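Local coordinates for protein glycosyltransferase Gtf1 (Streptococcus pneumoniae, PDB 4PQG) that is a glycosyltransferase of the GT-B clan, built from two Rossmann-like domains and an added extended beta-sheet domain, and binds uridine-5'-diphosphate, at residues Q397-Y402 and L418-G423. Residues are numbered along the deposited sequence; the frame is centred on the assembly and turned at random.
Sequences QIYSQY and LMEAIG. With UDP (uridine-5'-diphosphate), chain C.
One face of the Tyr399 ring lies flat on the backbone of helix 416-423: Ala421 N sits 4.0 Å above the ring plane and the carbonyl carbon of Glu420 lies over the centre of the same face. On one side of the ring Tyr399 CD1 meets Ala421 CB at 4.2 Å, and on the other Tyr399 CE2 packs on Glu420 CB at 3.3 Å. The Glu420 carboxylate is turned 65° from the ring plane. Tyr399 OH donates to Glu420 OE1 over 2.7 Å, reaching it on the anti side and 19° out of the carboxylate plane. In this GT-B fold the short 3-10 turn 399-401, in the loop leading to strand 404-406, is thereby joined to the helix that brings Glu420 to the UDP ribose. Extended beyond CG, the Glu420 chain grips both ribose hydroxyls: O2' of UDP donates to OE1 at 2.6 Å and O3' of UDP to OE2 at 3.1 Å. Tyr31 OH also bonds OE2, so each carboxylate oxygen has a protein and a ribose hydrogen-bond partner, which should fix the rotation of the group. The Tyr399 side chain also touches Ile332 of strand 330-334, Ser424 and Leu426.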
ATOM      1  N   GLN A 397      -2.237  13.820  12.252  1.00 29.92           N
ATOM      2  CA  GLN A 397      -1.924  14.884  13.225  1.00 32.68           C
ATOM      3  C   GLN A 397      -0.468  15.367  13.146  1.00 31.60           C
ATOM      4  O   GLN A 397      -0.062  16.261  13.888  1.00 32.28           O
ATOM      5  CB  GLN A 397      -2.230  14.425  14.661  1.00 34.34           C
ATOM      6  CG  GLN A 397      -3.634  13.869  14.874  1.00 39.69           C
ATOM      7  CD  GLN A 397      -4.729  14.762  14.310  1.00 44.06           C
ATOM      8  OE1 GLN A 397      -4.765  15.971  14.562  1.00 46.19           O
ATOM      9  NE2 GLN A 397      -5.633  14.166  13.532  1.00 47.85           N
ATOM     10  N   ILE A 398       0.304  14.780  12.237  1.00 28.67           N
ATOM     11  CA  ILE A 398       1.751  14.974  12.212  1.00 27.64           C
ATOM     12  C   ILE A 398       2.140  16.199  11.388  1.00 26.64           C
ATOM     13  O   ILE A 398       2.914  17.038  11.851  1.00 27.70           O
ATOM     14  CB  ILE A 398       2.472  13.696  11.694  1.00 28.10           C
ATOM     15  CG1 ILE A 398       2.282  12.511  12.668  1.00 27.28           C
ATOM     16  CG2 ILE A 398       3.938  13.968  11.370  1.00 26.82           C
ATOM     17  CD1 ILE A 398       3.024  12.619  13.989  1.00 29.13           C
ATOM     18  N   TYR A 399       1.588  16.299  10.182  1.00 25.96           N
ATOM     19  CA  TYR A 399       1.992  17.296   9.192  1.00 25.23           C
ATOM     20  C   TYR A 399       1.916  18.727   9.717  1.00 26.16           C
ATOM     21  O   TYR A 399       2.831  19.517   9.498  1.00 26.06           O
ATOM     22  CB  TYR A 399       1.079  17.236   7.981  1.00 24.59           C
ATOM     23  CG  TYR A 399       1.228  16.047   7.062  1.00 25.08           C
ATOM     24  CD1 TYR A 399       2.325  15.938   6.204  1.00 24.76           C
ATOM     25  CD2 TYR A 399       0.232  15.068   6.998  1.00 24.66           C
ATOM     26  CE1 TYR A 399       2.445  14.870   5.332  1.00 24.52           C
ATOM     27  CE2 TYR A 399       0.344  13.992   6.132  1.00 23.66           C
ATOM     28  CZ  TYR A 399       1.452  13.898   5.298  1.00 23.69           C
ATOM     29  OH  TYR A 399       1.573  12.847   4.414  1.00 23.34           O
ATOM     30  N   SER A 400       0.812  19.056  10.381  1.00 25.38           N
ATOM     31  CA  SER A 400       0.569  20.428  10.829  1.00 27.29           C
ATOM     32  C   SER A 400       1.422  20.824  12.055  1.00 27.60           C
ATOM     33  O   SER A 400       1.262  21.924  12.599  1.00 27.49           O
ATOM     34  CB  SER A 400      -0.935  20.673  11.046  1.00 25.78           C
ATOM     35  OG  SER A 400      -1.458  19.797  12.026  1.00 26.96           O
ATOM     36  N   GLN A 401       2.339  19.942  12.461  1.00 28.13           N
ATOM     37  CA  GLN A 401       3.354  20.258  13.479  1.00 28.02           C
ATOM     38  C   GLN A 401       4.640  20.818  12.841  1.00 27.65           C
ATOM     39  O   GLN A 401       5.578  21.206  13.536  1.00 26.48           O
ATOM     40  CB  GLN A 401       3.688  19.029  14.311  1.00 29.59           C
ATOM     41  CG  GLN A 401       2.506  18.468  15.091  1.00 33.22           C
ATOM     42  CD  GLN A 401       2.875  17.262  15.932  1.00 35.68           C
ATOM     43  OE1 GLN A 401       3.769  17.323  16.773  1.00 37.10           O
ATOM     44  NE2 GLN A 401       2.172  16.157  15.717  1.00 37.32           N
ATOM     45  N   TYR A 402       4.656  20.880  11.513  1.00 27.36           N
ATOM     46  CA  TYR A 402       5.852  21.265  10.765  1.00 26.75           C
ATOM     47  C   TYR A 402       5.625  22.521   9.923  1.00 26.68           C
ATOM     48  O   TYR A 402       4.497  22.979   9.755  1.00 26.31           O
ATOM     49  CB  TYR A 402       6.322  20.095   9.878  1.00 25.56           C
ATOM     50  CG  TYR A 402       6.786  18.876  10.653  1.00 26.28           C
ATOM     51  CD1 TYR A 402       8.135  18.677  10.925  1.00 25.65           C
ATOM     52  CD2 TYR A 402       5.866  17.919  11.120  1.00 26.55           C
ATOM     53  CE1 TYR A 402       8.567  17.565  11.626  1.00 26.01           C
ATOM     54  CE2 TYR A 402       6.292  16.803  11.823  1.00 26.57           C
ATOM     55  CZ  TYR A 402       7.642  16.636  12.073  1.00 26.07           C
ATOM     56  OH  TYR A 402       8.089  15.545  12.767  1.00 26.34           O
ATOM     57  N   LEU A 418       1.681  14.642  -0.710  1.00 18.46           N
ATOM     58  CA  LEU A 418       1.671  16.025  -1.201  1.00 20.00           C
ATOM     59  C   LEU A 418       0.304  16.676  -0.928  1.00 20.79           C
ATOM     60  O   LEU A 418       0.226  17.802  -0.450  1.00 22.66           O
ATOM     61  CB  LEU A 418       2.009  16.081  -2.693  1.00 20.50           C
ATOM     62  CG  LEU A 418       3.252  15.357  -3.231  1.00 20.91           C
ATOM     63  CD1 LEU A 418       3.332  15.535  -4.737  1.00 20.24           C
ATOM     64  CD2 LEU A 418       4.525  15.845  -2.545  1.00 21.32           C
ATOM     65  N   MET A 419      -0.761  15.941  -1.212  1.00 21.13           N
ATOM     66  CA  MET A 419      -2.133  16.369  -0.896  1.00 22.09           C
ATOM     67  C   MET A 419      -2.328  16.526   0.609  1.00 21.40           C
ATOM     68  O   MET A 419      -2.862  17.531   1.092  1.00 21.66           O
ATOM     69  CB  MET A 419      -3.147  15.354  -1.443  1.00 21.30           C
ATOM     70  CG  MET A 419      -4.604  15.734  -1.175  1.00 21.71           C
ATOM     71  SD  MET A 419      -5.729  14.343  -1.373  1.00 22.87           S
ATOM     72  CE  MET A 419      -5.309  13.414   0.105  1.00 20.97           C
ATOM     73  N   GLU A 420      -1.885  15.520   1.347  1.00 20.40           N
ATOM     74  CA  GLU A 420      -1.965  15.548   2.792  1.00 20.54           C
ATOM     75  C   GLU A 420      -1.187  16.737   3.343  1.00 21.06           C
ATOM     76  O   GLU A 420      -1.708  17.487   4.180  1.00 21.80           O
ATOM     77  CB  GLU A 420      -1.484  14.214   3.381  1.00 20.54           C
ATOM     78  CG  GLU A 420      -2.466  13.060   3.128  1.00 20.61           C
ATOM     79  CD  GLU A 420      -1.858  11.654   3.277  1.00 21.26           C
ATOM     80  OE1 GLU A 420      -0.772  11.523   3.891  1.00 20.22           O
ATOM     81  OE2 GLU A 420      -2.478  10.686   2.757  1.00 19.13           O
ATOM     82  N   ALA A 421       0.038  16.931   2.856  1.00 20.06           N
ATOM     83  CA  ALA A 421       0.859  18.076   3.269  1.00 20.95           C
ATOM     84  C   ALA A 421       0.173  19.444   3.039  1.00 20.74           C
ATOM     85  O   ALA A 421       0.124  20.258   3.948  1.00 21.89           O
ATOM     86  CB  ALA A 421       2.237  18.015   2.609  1.00 20.13           C
ATOM     87  N   ILE A 422      -0.362  19.697   1.851  1.00 21.72           N
ATOM     88  CA  ILE A 422      -0.999  21.009   1.600  1.00 23.52           C
ATOM     89  C   ILE A 422      -2.322  21.185   2.369  1.00 24.05           C
ATOM     90  O   ILE A 422      -2.694  22.311   2.728  1.00 23.89           O
ATOM     91  CB  ILE A 422      -1.216  21.337   0.092  1.00 24.45           C
ATOM     92  CG1 ILE A 422      -2.199  20.364  -0.565  1.00 24.29           C
ATOM     93  CG2 ILE A 422       0.115  21.390  -0.662  1.00 23.66           C
ATOM     94  CD1 ILE A 422      -2.876  20.921  -1.800  1.00 24.95           C
ATOM     95  N   GLY A 423      -3.029  20.075   2.596  1.00 23.14           N
ATOM     96  CA  GLY A 423      -4.235  20.067   3.430  1.00 24.17           C
ATOM     97  C   GLY A 423      -3.961  20.447   4.873  1.00 24.42           C
ATOM     98  O   GLY A 423      -4.867  20.877   5.582  1.00 26.46           O
TER
HETATM   99  N1  UDP C 601       2.340   7.010   4.776  1.00 17.74           N
HETATM  100  C2  UDP C 601       2.031   6.778   6.133  1.00 17.57           C
HETATM  101  N3  UDP C 601       2.994   6.872   7.039  1.00 18.40           N
HETATM  102  C4  UDP C 601       4.261   7.174   6.720  1.00 18.43           C
HETATM  103  C5  UDP C 601       4.610   7.405   5.386  1.00 17.87           C
HETATM  104  C6  UDP C 601       3.604   7.319   4.417  1.00 17.48           C
HETATM  105  O2  UDP C 601       0.862   6.497   6.498  1.00 16.97           O
HETATM  106  O4  UDP C 601       5.108   7.246   7.638  1.00 18.20           O
HETATM  107  C1' UDP C 601       1.242   6.939   3.799  1.00 18.24           C
HETATM  108  C2' UDP C 601       0.877   8.358   3.370  1.00 18.78           C
HETATM  109  O2' UDP C 601      -0.065   9.009   4.246  1.00 19.01           O
HETATM  110  C3' UDP C 601       0.316   8.198   1.967  1.00 19.22           C
HETATM  111  C4' UDP C 601       0.961   6.911   1.460  1.00 19.34           C
HETATM  112  O4' UDP C 601       1.623   6.301   2.580  1.00 18.83           O
HETATM  113  O3' UDP C 601      -1.106   8.030   2.006  1.00 19.93           O
HETATM  114  C5' UDP C 601       2.007   7.162   0.375  1.00 18.70           C
HETATM  115  O5' UDP C 601       1.337   7.541  -0.815  1.00 18.89           O
HETATM  116  PA  UDP C 601       2.068   8.408  -1.950  1.00 18.46           P
HETATM  117  O1A UDP C 601       1.105   8.622  -3.086  1.00 17.49           O
HETATM  118  O2A UDP C 601       2.653   9.617  -1.260  1.00 18.26           O
HETATM  119  O3A UDP C 601       3.407   7.610  -2.367  1.00 17.31           O
HETATM  120  PB  UDP C 601       3.613   6.158  -3.032  1.00 17.10           P
HETATM  121  O1B UDP C 601       4.704   6.383  -4.055  1.00 16.37           O
HETATM  122  O2B UDP C 601       4.005   5.254  -1.874  1.00 16.25           O
HETATM  123  O3B UDP C 601       2.298   5.805  -3.700  1.00 16.83           O